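Local coordinates for protein nigritoxine (Vibrio nigripulchritudo, PDB 5M41) that is a bacterial toxin active against crustaceans and insects, with a fold that was new when its structure was determined, at residues 491-496 with 559-564; 512-517 with 524-529. All coordinates share one frame; numbering follows the deposited sequence.

Contact 1: residues 491-496 with 559-564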
loop_
_atom_site.group_PDB
_atom_site.type_symbol
_atom_site.label_atom_id
_atom_site.label_comp_id
_atom_site.label_asym_id
_atom_site.label_seq_id
_atom_site.Cartn_x
_atom_site.Cartn_y
_atom_site.Cartn_z
ATOM N N ASN A 491 -16.802 -5.621 41.903
ATOM C CA ASN A 491 -17.963 -5.629 41.025
ATOM C C ASN A 491 -18.175 -7.008 40.424
ATOM O O ASN A 491 -19.221 -7.275 39.826
ATOM C CB ASN A 491 -17.875 -4.533 39.934
ATOM C CG ASN A 491 -17.890 -3.124 40.511
ATOM O OD1 ASN A 491 -17.252 -2.208 39.969
ATOM N ND2 ASN A 491 -18.610 -2.937 41.608
ATOM N N GLY A 492 -17.182 -7.880 40.582
ATOM C CA GLY A 492 -17.258 -9.212 39.999
ATOM C C GLY A 492 -17.119 -9.162 38.485
ATOM O O GLY A 492 -17.829 -9.880 37.755
ATOM N N ASN A 493 -16.194 -8.322 38.009
ATOM C CA ASN A 493 -15.930 -8.227 36.580
ATOM C C ASN A 493 -15.336 -9.534 36.076
ATOM O O ASN A 493 -14.545 -10.179 36.780
ATOM C CB ASN A 493 -15.045 -7.010 36.242
ATOM C CG ASN A 493 -15.808 -5.705 36.328
ATOM O OD1 ASN A 493 -16.997 -5.662 36.042
ATOM N ND2 ASN A 493 -15.136 -4.638 36.737
ATOM N N VAL A 494 -15.783 -9.941 34.892
ATOM C CA VAL A 494 -15.450 -11.244 34.312
ATOM C C VAL A 494 -14.072 -11.210 33.682
ATOM O O VAL A 494 -13.717 -10.259 32.955
ATOM C CB VAL A 494 -16.503 -11.672 33.263
ATOM C CG1 VAL A 494 -16.136 -13.003 32.622
ATOM C CG2 VAL A 494 -17.889 -11.747 33.902
ATOM N N SER A 495 -13.296 -12.257 33.950
ATOM C CA SER A 495 -11.954 -12.381 33.413
ATOM C C SER A 495 -11.987 -12.747 31.937
ATOM O O SER A 495 -12.899 -13.439 31.475
ATOM C CB SER A 495 -11.144 -13.414 34.188
ATOM O OG SER A 495 -9.805 -13.431 33.716
ATOM N N GLN A 496 -10.973 -12.290 31.202
ATOM C CA GLN A 496 -10.944 -12.502 29.780
ATOM C C GLN A 496 -9.590 -12.976 29.267
ATOM O O GLN A 496 -8.535 -12.465 29.671
ATOM C CB GLN A 496 -11.365 -11.198 29.101
ATOM C CG GLN A 496 -12.175 -11.404 27.852
ATOM C CD GLN A 496 -13.547 -11.979 28.104
ATOM O OE1 GLN A 496 -14.243 -11.577 29.023
ATOM N NE2 GLN A 496 -13.957 -12.889 27.250
ATOM N N ASP A 559 -17.327 -6.835 25.110
ATOM C CA ASP A 559 -17.590 -7.143 26.527
ATOM C C ASP A 559 -17.714 -5.895 27.383
ATOM O O ASP A 559 -17.004 -4.904 27.161
ATOM C CB ASP A 559 -16.502 -8.037 27.128
ATOM C CG ASP A 559 -16.235 -9.305 26.306
ATOM O OD1 ASP A 559 -17.189 -10.025 25.933
ATOM O OD2 ASP A 559 -15.046 -9.586 26.044
ATOM N N PHE A 560 -18.588 -5.977 28.387
ATOM C CA PHE A 560 -18.862 -4.874 29.311
ATOM C C PHE A 560 -18.328 -5.204 30.689
ATOM O O PHE A 560 -18.214 -6.382 31.063
ATOM C CB PHE A 560 -20.367 -4.607 29.413
ATOM C CG PHE A 560 -20.968 -4.003 28.177
ATOM C CD1 PHE A 560 -21.300 -2.639 28.145
ATOM C CD2 PHE A 560 -21.248 -4.789 27.059
ATOM C CE1 PHE A 560 -21.873 -2.066 27.017
ATOM C CE2 PHE A 560 -21.834 -4.229 25.930
ATOM C CZ PHE A 560 -22.133 -2.865 25.904
ATOM N N ASN A 561 -17.981 -4.153 31.427
ATOM C CA ASN A 561 -17.552 -4.250 32.816
ATOM C C ASN A 561 -18.260 -3.178 33.595
ATOM O O ASN A 561 -18.659 -2.156 33.021
ATOM C CB ASN A 561 -16.051 -4.020 32.950
ATOM C CG ASN A 561 -15.246 -5.104 32.297
ATOM O OD1 ASN A 561 -14.717 -4.926 31.182
ATOM N ND2 ASN A 561 -15.179 -6.249 32.951
ATOM N N ASN A 562 -18.405 -3.410 34.899
ATOM C CA ASN A 562 -18.907 -2.402 35.807
ATOM C C ASN A 562 -17.691 -1.640 36.322
ATOM O O ASN A 562 -16.865 -2.187 37.051
ATOM C CB ASN A 562 -19.694 -3.063 36.944
ATOM C CG ASN A 562 -20.328 -2.063 37.899
ATOM O OD1 ASN A 562 -20.274 -0.835 37.713
ATOM N ND2 ASN A 562 -20.949 -2.593 38.934
ATOM N N ILE A 563 -17.558 -0.394 35.886
ATOM C CA ILE A 563 -16.472 0.467 36.354
ATOM C C ILE A 563 -16.997 1.377 37.471
ATOM O O ILE A 563 -16.285 2.257 37.963
ATOM C CB ILE A 563 -15.846 1.295 35.198
ATOM C CG1 ILE A 563 -16.926 2.145 34.482
ATOM C CG2 ILE A 563 -15.077 0.377 34.244
ATOM C CD1 ILE A 563 -16.399 3.252 33.583
ATOM N N GLY A 564 -18.249 1.165 37.863
ATOM C CA GLY A 564 -18.843 1.918 38.972
ATOM C C GLY A 564 -18.836 1.120 40.268
ATOM O O GLY A 564 -17.803 0.562 40.666
HETATM O O HOH W 1 -21.094 -5.321 39.106
HETATM O O HOH W 2 -17.256 -8.220 33.468
#
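Asn493 meets Asn561 and Asn562 where the loop 491-496 runs against the short strand 560-562, the two segments heading 156° apart, with the CA atoms of Asn493 and Asn561 separated by 5.7 Å. The amide of Asn493 does the work of a backbone partner. Its OD1 accepts from Asn562 N at 2.9 Å, and its ND2 donates to Asn562 O at 3.0 Å in a nearly straight bond that lies in the amide plane but reaches the carbonyl from above. ND2 also donates to Tyr511 O, which fixes the rotation of the group. The amide plane of Asn561 stands nearly perpendicular to that of Asn493, packed against its CB. Asn562 turns CG away from its own N (chi1 -177°) and lays its amide flat over that of Asn491, the planes 15° apart; its OD1 takes Gly564 N in an Asx turn and its ND2 reaches a water that donates to Asn491 O. A second water, further along, accepts from Val494 N and donates a longer bond to Phe560 O. Side-chain amides and water thus appear to stand in for the bonds of a neighbouring strand along 560-562, an outermost strand of the six-stranded sheet.

Contact 2: residues 512-517 with 524-529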
loop_
_atom_site.group_PDB
_atom_site.type_symbol
_atom_site.label_atom_id
_atom_site.label_comp_id
_atom_site.label_asym_id
_atom_site.label_seq_id
_atom_site.Cartn_x
_atom_site.Cartn_y
_atom_site.Cartn_z
ATOM N N ARG A 512 -10.136 -4.467 37.149
ATOM C CA ARG A 512 -10.112 -4.487 38.614
ATOM C C ARG A 512 -10.087 -3.100 39.232
ATOM O O ARG A 512 -9.635 -2.146 38.591
ATOM C CB ARG A 512 -8.869 -5.218 39.092
ATOM C CG ARG A 512 -8.847 -6.688 38.780
ATOM C CD ARG A 512 -7.437 -7.189 39.005
ATOM N NE ARG A 512 -7.202 -7.593 40.382
ATOM C CZ ARG A 512 -6.318 -7.047 41.217
ATOM N NH1 ARG A 512 -5.550 -6.027 40.858
ATOM N NH2 ARG A 512 -6.196 -7.542 42.435
ATOM N N LYS A 513 -10.537 -2.994 40.487
ATOM C CA LYS A 513 -10.543 -1.705 41.169
ATOM C C LYS A 513 -9.372 -1.614 42.132
ATOM O O LYS A 513 -9.349 -2.299 43.159
ATOM C CB LYS A 513 -11.885 -1.429 41.864
ATOM C CG LYS A 513 -12.270 0.051 41.828
ATOM C CD LYS A 513 -13.687 0.313 42.315
ATOM C CE LYS A 513 -14.740 0.065 41.243
ATOM N NZ LYS A 513 -15.060 1.286 40.451
ATOM N N VAL A 514 -8.395 -0.783 41.781
ATOM C CA VAL A 514 -7.147 -0.694 42.533
ATOM C C VAL A 514 -6.930 0.677 43.180
ATOM O O VAL A 514 -7.472 1.675 42.707
ATOM C CB VAL A 514 -5.918 -1.050 41.668
ATOM C CG1 VAL A 514 -6.024 -2.478 41.164
ATOM C CG2 VAL A 514 -5.719 -0.052 40.531
ATOM N N PRO A 515 -6.134 0.723 44.271
ATOM C CA PRO A 515 -5.796 2.002 44.896
ATOM C C PRO A 515 -5.112 2.927 43.913
ATOM O O PRO A 515 -4.330 2.462 43.095
ATOM C CB PRO A 515 -4.803 1.602 45.996
ATOM C CG PRO A 515 -5.175 0.204 46.343
ATOM C CD PRO A 515 -5.618 -0.422 45.050
ATOM N N VAL A 516 -5.435 4.216 43.983
ATOM C CA VAL A 516 -4.729 5.255 43.234
ATOM C C VAL A 516 -3.366 5.422 43.910
ATOM O O VAL A 516 -3.261 6.175 44.880
ATOM C CB VAL A 516 -5.499 6.601 43.261
ATOM C CG1 VAL A 516 -4.751 7.674 42.475
ATOM C CG2 VAL A 516 -6.920 6.433 42.735
ATOM N N PRO A 517 -2.320 4.733 43.396
ATOM C CA PRO A 517 -1.085 4.449 44.164
ATOM C C PRO A 517 -0.350 5.689 44.710
ATOM O O PRO A 517 0.798 5.972 44.317
ATOM C CB PRO A 517 -0.212 3.664 43.164
ATOM C CG PRO A 517 -1.144 3.223 42.080
ATOM C CD PRO A 517 -2.178 4.308 41.989
ATOM N N GLU A 524 -9.500 3.314 41.560
ATOM C CA GLU A 524 -9.751 3.506 40.141
ATOM C C GLU A 524 -9.778 2.135 39.491
ATOM O O GLU A 524 -9.306 1.153 40.082
ATOM C CB GLU A 524 -8.641 4.350 39.519
ATOM C CG GLU A 524 -7.346 3.569 39.332
ATOM C CD GLU A 524 -6.140 4.437 39.059
ATOM O OE1 GLU A 524 -6.303 5.660 38.892
ATOM O OE2 GLU A 524 -5.019 3.887 39.012
ATOM N N ASN A 525 -10.317 2.070 38.274
ATOM C CA ASN A 525 -10.411 0.818 37.515
ATOM C C ASN A 525 -9.194 0.631 36.620
ATOM O O ASN A 525 -8.692 1.594 36.041
ATOM C CB ASN A 525 -11.706 0.774 36.695
ATOM C CG ASN A 525 -12.951 0.924 37.560
ATOM O OD1 ASN A 525 -13.344 0.001 38.268
ATOM N ND2 ASN A 525 -13.572 2.092 37.509
ATOM N N ARG A 526 -8.708 -0.605 36.529
ATOM C CA ARG A 526 -7.569 -0.910 35.686
ATOM C C ARG A 526 -7.675 -2.300 35.145
ATOM O O ARG A 526 -7.991 -3.228 35.902
ATOM C CB ARG A 526 -6.262 -0.763 36.453
ATOM C CG ARG A 526 -5.615 0.597 36.302
ATOM C CD ARG A 526 -4.170 0.525 36.747
ATOM N NE ARG A 526 -3.391 1.633 36.209
ATOM C CZ ARG A 526 -2.776 2.551 36.949
ATOM N NH1 ARG A 526 -2.836 2.497 38.278
ATOM N NH2 ARG A 526 -2.092 3.523 36.357
ATOM N N LEU A 527 -7.410 -2.443 33.840
ATOM C CA LEU A 527 -7.293 -3.756 33.225
ATOM C C LEU A 527 -5.946 -4.361 33.643
ATOM O O LEU A 527 -4.883 -3.761 33.432
ATOM C CB LEU A 527 -7.383 -3.667 31.704
ATOM C CG LEU A 527 -8.784 -3.392 31.130
ATOM C CD1 LEU A 527 -8.717 -2.909 29.680
ATOM C CD2 LEU A 527 -9.708 -4.603 31.287
ATOM N N GLN A 528 -5.984 -5.547 34.244
ATOM C CA GLN A 528 -4.754 -6.123 34.774
ATOM C C GLN A 528 -4.674 -7.579 34.422
ATOM O O GLN A 528 -5.693 -8.254 34.287
ATOM C CB GLN A 528 -4.670 -5.913 36.286
ATOM C CG GLN A 528 -4.337 -4.485 36.686
ATOM C CD GLN A 528 -4.104 -4.316 38.184
ATOM O OE1 GLN A 528 -4.943 -4.685 39.001
ATOM N NE2 GLN A 528 -2.975 -3.721 38.542
ATOM N N GLU A 529 -3.454 -8.055 34.231
ATOM C CA GLU A 529 -3.246 -9.473 34.033
ATOM C C GLU A 529 -2.820 -10.125 35.371
ATOM O O GLU A 529 -2.033 -9.550 36.128
ATOM C CB GLU A 529 -2.211 -9.729 32.935
ATOM C CG GLU A 529 -0.777 -9.492 33.370
ATOM C CD GLU A 529 0.245 -10.347 32.632
ATOM O OE1 GLU A 529 0.013 -11.559 32.403
ATOM O OE2 GLU A 529 1.307 -9.788 32.294
#
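Arg512 bends about its CG-CD bond (chi3 87°), which brings NH1 back across the extended side chain of Gln528; NH1 donates to Gln528 OE1, which lies at the guanidinium edge, though the modelled separation is too short to be taken literally. Lys513, bent at both chi3 and chi4, instead runs alongside Asn525 on the other face of the sheet and sets NZ 3.1 Å from Asn525 OD1. That bond is secondary: NZ also donates to Ile563 O and Gly564 O, and Asn525 ND2 to Ile563 O. Between these side chains runs the antiparallel pairing of the beta hairpin 505-515/523-532, the central two strands of a four-stranded sheet. Arg512 and Arg526 form a hydrogen-bonded pair, with Arg526 N 2.7 Å from Arg512 O; Val514 and Glu524 form the next, Glu524 N donating to Val514 O at 2.8 Å in the carbonyl plane. The non-hydrogen-bonded pair Lys513/Asn525 separates them. Beside the backbone, Val514 puts CG1 3.3 Å from Gln528 OE1 and CG2 4.1 Å from Arg526 CD. Glu524 OE2 grips Arg526 NH1 in a 2.7 Å salt bridge within the strand, and the poorly ordered Pro517 lies loosely at the edge of that guanidinium.

From the N terminus, the chain leaves helix 470-473, passes through the loop 491-496 and enters the four-stranded sheet at strand 496-500. Its two middle strands pair in contact 2, which closes a short hairpin with six residues between its segments. After strand 538-542 and helix 546-555 the chain reaches 559-564, where contact 1 closes a loop of 62 intervening residues. Contact 2 is therefore nested inside contact 1, their centres about 12 Å apart. The two meet directly, the 513/525 pair of contact 2 joining the end of segment 559-564. Together they tie the four-stranded sheet to the first strand of the six-stranded sheet that follows it.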